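Local atomic coordinates of hypothetical protein (Exiguobacterium sibiricum, PDB entry 2HKV), a protein that is of unknown function but, as a putative member of the DinB family, carries a nickel ion on three histidines within a helical bundle. Residues 53-58 against 90-95; 13-18 against 124-129. One frame throughout, in Å; residues are numbered along the deposited sequence.

Contact 1 of 2, residues 53-58 against 90-95; sequences LLEADL and WQYYQD
E55 lies flat over the ring of Y92, and this stack ties helix 43-61 to helix 82-98. Followed outward, the E55 chain reads like a strip laid on the ring: CB stands 4.1 Å from Y92 CG, CG sits over the ring centre as a CH-pi contact, 3.8 Å from the centroid, and CD comes 3.8 Å from Y92 CD2. The carboxylate then continues in the same sense, its plane 1° from that of the ring. An extended chain, with CG anti to the backbone N (chi1 172°), is what carries the acid across the aromatic face. Its two oxygens are spoken for by salt bridges, OE1 with R85 and OE2 with R59.

The phenol ring of Y92 is also met at its edge, where L58 CB approaches CE1 at 4.0 Å. The branches of L58 and L54 turn instead to Y93: L58 CD1 is 3.8 Å from Y93 CD2, and L54 CD2 reaches the same ring atom. The second methyl of L54, CD1, lies 4.1 Å from W90 CE3, with the two side chains pointing alike. Replacing Y92 by an alanine would probably uncover the methylenes of E55 and leave L58 CB without its aromatic neighbour.

The axes approach to 8.1 Å at 45°, close packing of two helices in the bundle. The contact is apolar apart from the carboxylate of E55, which stacks on the ring while its charge is met from both helices, by R59 on its own and by R85 on helix 82-98.

Contact 2 of 2, residues 13-18 against 124-129; sequences VGVGVR and HLYHHR. With NI (nickel (II) ion), chain B.
G16 takes L125 and Y126 directly against its backbone, so that helix 4-26 and helix 114-138 meet at a spot where one partner has no side chain. L125 CD2 lies 3.8 Å from G16 C. With CG of L125 anti to the backbone N (chi1 -174°), this methyl is directed at two valines, V13 CG1 at 4.0 Å and V17 CG2 at 4.1 Å, one turn apart on the same face of helix 4-26. A beta carbon on G16 would fall 2.8 Å from L125 CD2, a clash, and would also crowd the ring of Y126.

Y126 reaches across by its tip. Its CA-CB bond does not aim at helix 4-26, but chi1 of -86° swings the ring over until CZ is 4.0 Å from G16 CA and OH is 3.7 Å from V15 CB. The hydroxyl is hydrogen-bonded to the carbonyl oxygen of H12, one turn of helix before G16. R129 runs out straight as far as CD, which lies 4.1 Å from G16 O, and then bends to turn its guanidinium, whose NH1 is hydrogen-bonded to T19 OG1 and L147 O. One face of that guanidinium lies against Y126 CE2. H124 and H128 of the same helix make no contact with 13-18 and bind the nickel through NE2.

The axes are 10.0 Å apart at 30°, both helices running in broadly the same direction. Helix 82-98 flanks the contact through W90 and Y93 on V13, helix 43-61 packs L50 against L125, and a second subunit adds its V123 against Y126.

Contacts 1 and 2 share one core, their centres 12 Å apart, and between them they use the four long helices of the bundle. V13 is a joint: W90 CZ3 comes within 3.6 Å of V13 CG1, and Y93 OH within 3.6 Å of V13 CG2. The other joint leads to the metal. D57 OD2 of contact 1 is 2.8 Å from H124 ND1, a probable hydrogen bond that likely orients the imidazole whose NE2 binds nickel at 2.1 Å; L53 CD2 packs on H128 CD2. H49, H124 and H128 bind the ion along with two waters, and these histidines come from one helix of each contact, 43-61 and 114-138, though the L54 side chain stays about 11 Å from the nickel.

Contact 1 of 2, residues 53-58 against 90-95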
ATOM      1  N   LEU A  53      -1.356   4.329  12.911  1.00 34.47           N
ATOM      2  CA  LEU A  53      -2.377   3.476  12.341  1.00 34.73           C
ATOM      3  C   LEU A  53      -2.186   1.967  12.597  1.00 36.27           C
ATOM      4  O   LEU A  53      -3.164   1.203  12.561  1.00 34.86           O
ATOM      5  CB  LEU A  53      -2.608   3.770  10.854  1.00 40.40           C
ATOM      6  CG  LEU A  53      -1.550   3.436   9.794  1.00 35.56           C
ATOM      7  CD1 LEU A  53      -1.421   1.886   9.408  1.00 34.19           C
ATOM      8  CD2 LEU A  53      -1.915   4.275   8.541  1.00 35.30           C
ATOM      9  N   LEU A  54      -0.943   1.518  12.780  1.00 34.97           N
ATOM     10  CA  LEU A  54      -0.729   0.064  12.950  1.00 35.40           C
ATOM     11  C   LEU A  54      -1.395  -0.388  14.237  1.00 35.59           C
ATOM     12  O   LEU A  54      -1.891  -1.506  14.302  1.00 38.47           O
ATOM     13  CB  LEU A  54       0.747  -0.326  12.922  1.00 31.78           C
ATOM     14  CG  LEU A  54       1.507  -0.293  11.595  1.00 38.54           C
ATOM     15  CD1 LEU A  54       2.975  -0.684  11.857  1.00 35.18           C
ATOM     16  CD2 LEU A  54       0.867  -1.219  10.551  1.00 32.61           C
ATOM     17  N   GLU A  55      -1.453   0.488  15.242  1.00 33.84           N
ATOM     18  CA  GLU A  55      -2.105   0.165  16.525  1.00 34.22           C
ATOM     19  C   GLU A  55      -3.597   0.455  16.442  1.00 32.62           C
ATOM     20  O   GLU A  55      -4.414  -0.368  16.846  1.00 35.61           O
ATOM     21  CB  GLU A  55      -1.402   0.925  17.646  1.00 32.77           C
ATOM     22  CG  GLU A  55      -2.044   0.860  18.986  1.00 36.51           C
ATOM     23  CD  GLU A  55      -1.202   1.460  20.102  1.00 39.65           C
ATOM     24  OE1 GLU A  55       0.002   1.776  19.901  1.00 40.14           O
ATOM     25  OE2 GLU A  55      -1.761   1.628  21.213  1.00 33.74           O
ATOM     26  N   ALA A  56      -3.954   1.612  15.875  1.00 32.25           N
ATOM     27  CA  ALA A  56      -5.340   2.034  15.703  1.00 35.38           C
ATOM     28  C   ALA A  56      -6.120   0.942  15.013  1.00 34.59           C
ATOM     29  O   ALA A  56      -7.162   0.504  15.500  1.00 34.91           O
ATOM     30  CB  ALA A  56      -5.453   3.426  14.912  1.00 31.08           C
ATOM     31  N   ASP A  57      -5.609   0.450  13.887  1.00 35.03           N
ATOM     32  CA  ASP A  57      -6.383  -0.523  13.150  1.00 34.36           C
ATOM     33  C   ASP A  57      -6.590  -1.787  13.951  1.00 33.54           C
ATOM     34  O   ASP A  57      -7.633  -2.412  13.836  1.00 34.42           O
ATOM     35  CB  ASP A  57      -5.737  -0.861  11.797  1.00 35.61           C
ATOM     36  CG  ASP A  57      -5.840   0.285  10.768  1.00 38.12           C
ATOM     37  OD1 ASP A  57      -6.200   1.471  11.101  1.00 36.41           O
ATOM     38  OD2 ASP A  57      -5.518   0.030   9.572  1.00 43.11           O
ATOM     39  N   LEU A  58      -5.607  -2.201  14.728  1.00 34.46           N
ATOM     40  CA  LEU A  58      -5.743  -3.450  15.459  1.00 34.72           C
ATOM     41  C   LEU A  58      -6.650  -3.288  16.662  1.00 36.13           C
ATOM     42  O   LEU A  58      -7.331  -4.235  17.021  1.00 31.56           O
ATOM     43  CB  LEU A  58      -4.368  -4.023  15.852  1.00 35.74           C
ATOM     44  CG  LEU A  58      -3.528  -4.566  14.668  1.00 39.62           C
ATOM     45  CD1 LEU A  58      -2.295  -5.227  15.195  1.00 33.66           C
ATOM     46  CD2 LEU A  58      -4.300  -5.525  13.826  1.00 43.97           C
ATOM     47  N   TRP A  90       4.542   0.055  15.921  1.00 31.58           N
ATOM     48  CA  TRP A  90       5.176  -1.112  15.280  1.00 33.96           C
ATOM     49  C   TRP A  90       5.361  -2.251  16.312  1.00 33.22           C
ATOM     50  O   TRP A  90       5.187  -3.421  15.996  1.00 34.31           O
ATOM     51  CB  TRP A  90       6.494  -0.659  14.642  1.00 33.77           C
ATOM     52  CG  TRP A  90       7.409  -1.671  14.166  1.00 32.97           C
ATOM     53  CD1 TRP A  90       8.739  -1.671  14.393  1.00 37.93           C
ATOM     54  CD2 TRP A  90       7.138  -2.817  13.343  1.00 32.61           C
ATOM     55  NE1 TRP A  90       9.326  -2.736  13.786  1.00 43.18           N
ATOM     56  CE2 TRP A  90       8.366  -3.473  13.146  1.00 41.44           C
ATOM     57  CE3 TRP A  90       5.981  -3.381  12.781  1.00 37.48           C
ATOM     58  CZ2 TRP A  90       8.485  -4.644  12.398  1.00 38.48           C
ATOM     59  CZ3 TRP A  90       6.104  -4.565  12.027  1.00 32.82           C
ATOM     60  CH2 TRP A  90       7.356  -5.182  11.863  1.00 38.05           C
ATOM     61  N   GLN A  91       5.701  -1.894  17.548  1.00 33.74           N
ATOM     62  CA  GLN A  91       5.849  -2.894  18.614  1.00 36.59           C
ATOM     63  C   GLN A  91       4.510  -3.549  18.938  1.00 35.78           C
ATOM     64  O   GLN A  91       4.421  -4.757  19.165  1.00 34.34           O
ATOM     65  CB  GLN A  91       6.428  -2.248  19.878  1.00 37.84           C
ATOM     66  CG  GLN A  91       6.810  -3.265  20.935  1.00 47.26           C
ATOM     67  CD  GLN A  91       7.848  -4.244  20.405  1.00 53.35           C
ATOM     68  OE1 GLN A  91       8.928  -3.837  19.955  1.00 54.28           O
ATOM     69  NE2 GLN A  91       7.506  -5.536  20.415  1.00 38.31           N
ATOM     70  N   TYR A  92       3.454  -2.741  18.952  1.00 35.29           N
ATOM     71  CA  TYR A  92       2.130  -3.227  19.256  1.00 36.69           C
ATOM     72  C   TYR A  92       1.731  -4.238  18.187  1.00 35.73           C
ATOM     73  O   TYR A  92       1.208  -5.339  18.504  1.00 35.81           O
ATOM     74  CB  TYR A  92       1.146  -2.058  19.249  1.00 36.85           C
ATOM     75  CG  TYR A  92      -0.242  -2.400  19.710  1.00 38.77           C
ATOM     76  CD1 TYR A  92      -1.150  -2.976  18.835  1.00 40.83           C
ATOM     77  CD2 TYR A  92      -0.645  -2.163  21.020  1.00 39.74           C
ATOM     78  CE1 TYR A  92      -2.431  -3.299  19.227  1.00 43.96           C
ATOM     79  CE2 TYR A  92      -1.947  -2.465  21.426  1.00 42.44           C
ATOM     80  CZ  TYR A  92      -2.830  -3.043  20.516  1.00 42.15           C
ATOM     81  OH  TYR A  92      -4.104  -3.370  20.889  1.00 49.25           O
ATOM     82  N   TYR A  93       1.963  -3.839  16.941  1.00 36.32           N
ATOM     83  CA  TYR A  93       1.667  -4.686  15.794  1.00 34.80           C
ATOM     84  C   TYR A  93       2.455  -6.014  15.883  1.00 35.32           C
ATOM     85  O   TYR A  93       1.906  -7.085  15.660  1.00 36.14           O
ATOM     86  CB  TYR A  93       1.963  -3.945  14.497  1.00 34.65           C
ATOM     87  CG  TYR A  93       1.606  -4.716  13.197  1.00 33.61           C
ATOM     88  CD1 TYR A  93       2.536  -5.550  12.571  1.00 32.06           C
ATOM     89  CD2 TYR A  93       0.347  -4.589  12.608  1.00 33.63           C
ATOM     90  CE1 TYR A  93       2.225  -6.216  11.399  1.00 34.29           C
ATOM     91  CE2 TYR A  93       0.024  -5.265  11.428  1.00 34.71           C
ATOM     92  CZ  TYR A  93       0.966  -6.090  10.839  1.00 33.08           C
ATOM     93  OH  TYR A  93       0.648  -6.776   9.695  1.00 35.72           O
ATOM     94  N   GLN A  94       3.737  -5.922  16.171  1.00 33.87           N
ATOM     95  CA  GLN A  94       4.561  -7.132  16.216  1.00 37.67           C
ATOM     96  C   GLN A  94       4.062  -8.082  17.275  1.00 34.48           C
ATOM     97  O   GLN A  94       4.065  -9.305  17.093  1.00 37.32           O
ATOM     98  CB  GLN A  94       6.015  -6.804  16.495  1.00 39.73           C
ATOM     99  CG  GLN A  94       6.722  -6.161  15.347  1.00 43.17           C
ATOM    100  CD  GLN A  94       8.147  -5.849  15.710  1.00 45.52           C
ATOM    101  OE1 GLN A  94       8.500  -4.696  16.010  1.00 60.54           O
ATOM    102  NE2 GLN A  94       8.968  -6.881  15.743  1.00 43.21           N
ATOM    103  N   ASP A  95       3.612  -7.543  18.399  1.00 34.02           N
ATOM    104  CA  ASP A  95       3.125  -8.411  19.453  1.00 36.10           C
ATOM    105  C   ASP A  95       1.833  -9.127  19.053  1.00 34.49           C
ATOM    106  O   ASP A  95       1.652 -10.302  19.351  1.00 33.44           O
ATOM    107  CB  ASP A  95       2.863  -7.584  20.698  1.00 38.78           C
ATOM    108  CG  ASP A  95       4.143  -6.986  21.298  1.00 47.40           C
ATOM    109  OD1 ASP A  95       5.276  -7.352  20.858  1.00 53.69           O
ATOM    110  OD2 ASP A  95       3.998  -6.148  22.231  1.00 53.98           O
TER

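Contact 2 of 2, residues 13-18 against 124-129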
ATOM      1  N   VAL A  13       6.005  -5.346   6.491  1.00 33.31           N
ATOM      2  CA  VAL A  13       5.588  -4.245   7.352  1.00 34.55           C
ATOM      3  C   VAL A  13       6.817  -3.567   7.994  1.00 35.42           C
ATOM      4  O   VAL A  13       6.878  -2.349   8.129  1.00 34.85           O
ATOM      5  CB  VAL A  13       4.534  -4.631   8.439  1.00 37.49           C
ATOM      6  CG1 VAL A  13       4.176  -3.381   9.232  1.00 36.70           C
ATOM      7  CG2 VAL A  13       3.268  -5.214   7.833  1.00 35.41           C
ATOM      8  N   GLY A  14       7.837  -4.337   8.343  1.00 32.95           N
ATOM      9  CA  GLY A  14       9.092  -3.731   8.850  1.00 33.20           C
ATOM     10  C   GLY A  14       9.745  -2.786   7.830  1.00 34.20           C
ATOM     11  O   GLY A  14      10.290  -1.723   8.192  1.00 35.67           O
ATOM     12  N   VAL A  15       9.732  -3.156   6.549  1.00 36.48           N
ATOM     13  CA  VAL A  15      10.249  -2.259   5.515  1.00 37.31           C
ATOM     14  C   VAL A  15       9.438  -0.995   5.502  1.00 38.53           C
ATOM     15  O   VAL A  15       9.985   0.107   5.428  1.00 38.53           O
ATOM     16  CB  VAL A  15      10.167  -2.840   4.046  1.00 40.48           C
ATOM     17  CG1 VAL A  15      10.463  -1.762   3.010  1.00 40.73           C
ATOM     18  CG2 VAL A  15      11.092  -4.087   3.824  1.00 41.90           C
ATOM     19  N   GLY A  16       8.118  -1.169   5.465  1.00 37.94           N
ATOM     20  CA  GLY A  16       7.183  -0.050   5.546  1.00 36.64           C
ATOM     21  C   GLY A  16       7.487   0.886   6.686  1.00 35.13           C
ATOM     22  O   GLY A  16       7.507   2.104   6.521  1.00 36.67           O
ATOM     23  N   VAL A  17       7.744   0.337   7.852  1.00 34.06           N
ATOM     24  CA  VAL A  17       7.986   1.144   9.025  1.00 35.61           C
ATOM     25  C   VAL A  17       9.353   1.816   8.959  1.00 34.60           C
ATOM     26  O   VAL A  17       9.466   3.000   9.227  1.00 35.18           O
ATOM     27  CB  VAL A  17       7.880   0.293  10.304  1.00 35.79           C
ATOM     28  CG1 VAL A  17       8.430   1.064  11.543  1.00 42.02           C
ATOM     29  CG2 VAL A  17       6.421  -0.147  10.516  1.00 37.37           C
ATOM     30  N   ARG A  18      10.394   1.079   8.578  1.00 33.92           N
ATOM     31  CA  ARG A  18      11.703   1.724   8.537  1.00 36.58           C
ATOM     32  C   ARG A  18      11.823   2.833   7.491  1.00 36.87           C
ATOM     33  O   ARG A  18      12.433   3.890   7.753  1.00 37.42           O
ATOM     34  CB  ARG A  18      12.802   0.724   8.347  1.00 38.89           C
ATOM     35  CG  ARG A  18      12.899  -0.186   9.557  1.00 48.09           C
ATOM     36  CD  ARG A  18      14.085  -1.086   9.503  1.00 58.01           C
ATOM     37  NE  ARG A  18      14.071  -1.858   8.277  1.00 58.74           N
ATOM     38  CZ  ARG A  18      13.578  -3.088   8.137  1.00 62.82           C
ATOM     39  NH1 ARG A  18      13.021  -3.762   9.168  1.00 52.67           N
ATOM     40  NH2 ARG A  18      13.645  -3.643   6.921  1.00 59.04           N
ATOM     41  N   HIS A 124      -2.838  -0.528   4.490  1.00 32.74           N
ATOM     42  CA  HIS A 124      -3.125   0.845   4.923  1.00 33.46           C
ATOM     43  C   HIS A 124      -1.846   1.677   5.176  1.00 30.95           C
ATOM     44  O   HIS A 124      -1.709   2.821   4.712  1.00 32.48           O
ATOM     45  CB  HIS A 124      -4.039   0.750   6.167  1.00 32.47           C
ATOM     46  CG  HIS A 124      -4.614   2.033   6.595  1.00 32.80           C
ATOM     47  ND1 HIS A 124      -5.174   2.201   7.832  1.00 32.62           N
ATOM     48  CD2 HIS A 124      -4.711   3.218   5.962  1.00 31.93           C
ATOM     49  CE1 HIS A 124      -5.598   3.438   7.945  1.00 35.88           C
ATOM     50  NE2 HIS A 124      -5.337   4.056   6.815  1.00 24.97           N
ATOM     51  N   LEU A 125      -0.844   1.040   5.753  1.00 31.50           N
ATOM     52  CA  LEU A 125       0.460   1.649   5.927  1.00 33.25           C
ATOM     53  C   LEU A 125       1.134   2.053   4.591  1.00 31.12           C
ATOM     54  O   LEU A 125       1.582   3.219   4.425  1.00 32.56           O
ATOM     55  CB  LEU A 125       1.404   0.747   6.752  1.00 32.77           C
ATOM     56  CG  LEU A 125       2.762   1.374   7.100  1.00 33.84           C
ATOM     57  CD1 LEU A 125       2.632   2.380   8.235  1.00 39.47           C
ATOM     58  CD2 LEU A 125       3.780   0.233   7.452  1.00 36.64           C
ATOM     59  N   TYR A 126       1.136   1.163   3.635  1.00 31.35           N
ATOM     60  CA  TYR A 126       1.719   1.412   2.311  1.00 32.70           C
ATOM     61  C   TYR A 126       0.910   2.445   1.558  1.00 34.10           C
ATOM     62  O   TYR A 126       1.485   3.265   0.874  1.00 34.01           O
ATOM     63  CB  TYR A 126       1.872   0.086   1.526  1.00 33.34           C
ATOM     64  CG  TYR A 126       3.187  -0.627   1.850  1.00 30.42           C
ATOM     65  CD1 TYR A 126       3.285  -1.455   2.987  1.00 32.28           C
ATOM     66  CD2 TYR A 126       4.272  -0.534   1.015  1.00 36.53           C
ATOM     67  CE1 TYR A 126       4.456  -2.081   3.343  1.00 30.55           C
ATOM     68  CE2 TYR A 126       5.452  -1.183   1.321  1.00 35.73           C
ATOM     69  CZ  TYR A 126       5.527  -2.001   2.454  1.00 36.35           C
ATOM     70  OH  TYR A 126       6.709  -2.636   2.736  1.00 37.53           O
ATOM     71  N   HIS A 127      -0.411   2.473   1.722  1.00 34.38           N
ATOM     72  CA  HIS A 127      -1.254   3.552   1.153  1.00 30.97           C
ATOM     73  C   HIS A 127      -0.766   4.946   1.612  1.00 31.19           C
ATOM     74  O   HIS A 127      -0.553   5.848   0.816  1.00 32.08           O
ATOM     75  CB  HIS A 127      -2.722   3.312   1.544  1.00 32.85           C
ATOM     76  CG  HIS A 127      -3.669   4.429   1.180  1.00 34.43           C
ATOM     77  ND1 HIS A 127      -4.171   4.588  -0.093  1.00 40.13           N
ATOM     78  CD2 HIS A 127      -4.174   5.448   1.918  1.00 35.09           C
ATOM     79  CE1 HIS A 127      -4.972   5.647  -0.122  1.00 40.04           C
ATOM     80  NE2 HIS A 127      -4.985   6.198   1.082  1.00 37.24           N
ATOM     81  N   HIS A 128      -0.617   5.133   2.921  1.00 30.75           N
ATOM     82  CA  HIS A 128      -0.234   6.419   3.399  1.00 31.00           C
ATOM     83  C   HIS A 128       1.241   6.717   3.298  1.00 32.97           C
ATOM     84  O   HIS A 128       1.585   7.906   3.197  1.00 33.99           O
ATOM     85  CB  HIS A 128      -0.734   6.690   4.814  1.00 32.20           C
ATOM     86  CG  HIS A 128      -2.215   6.784   4.920  1.00 28.93           C
ATOM     87  ND1 HIS A 128      -2.939   7.807   4.341  1.00 31.32           N
ATOM     88  CD2 HIS A 128      -3.097   6.021   5.589  1.00 30.59           C
ATOM     89  CE1 HIS A 128      -4.219   7.647   4.668  1.00 33.03           C
ATOM     90  NE2 HIS A 128      -4.351   6.527   5.363  1.00 28.78           N
ATOM     91  N   ARG A 129       2.124   5.716   3.305  1.00 32.88           N
ATOM     92  CA  ARG A 129       3.541   5.965   3.041  1.00 32.89           C
ATOM     93  C   ARG A 129       3.675   6.594   1.638  1.00 30.05           C
ATOM     94  O   ARG A 129       4.439   7.566   1.397  1.00 31.76           O
ATOM     95  CB  ARG A 129       4.325   4.686   3.078  1.00 33.52           C
ATOM     96  CG  ARG A 129       5.845   4.907   2.991  1.00 35.84           C
ATOM     97  CD  ARG A 129       6.651   3.621   2.844  1.00 37.57           C
ATOM     98  NE  ARG A 129       6.396   2.975   1.552  1.00 36.02           N
ATOM     99  CZ  ARG A 129       7.218   2.111   0.975  1.00 37.88           C
ATOM    100  NH1 ARG A 129       8.327   1.731   1.574  1.00 40.26           N
ATOM    101  NH2 ARG A 129       6.871   1.577  -0.184  1.00 38.13           N
TER
HETATM  102 NI    NI B 149      -5.990   6.070   6.526  1.00 30.62          NI
HETATM  103  O   HOH W   1      -6.972   8.036   6.032  1.00 30.69           O
HETATM  104  O   HOH W   2      -7.749   5.704   7.565  1.00 31.86           O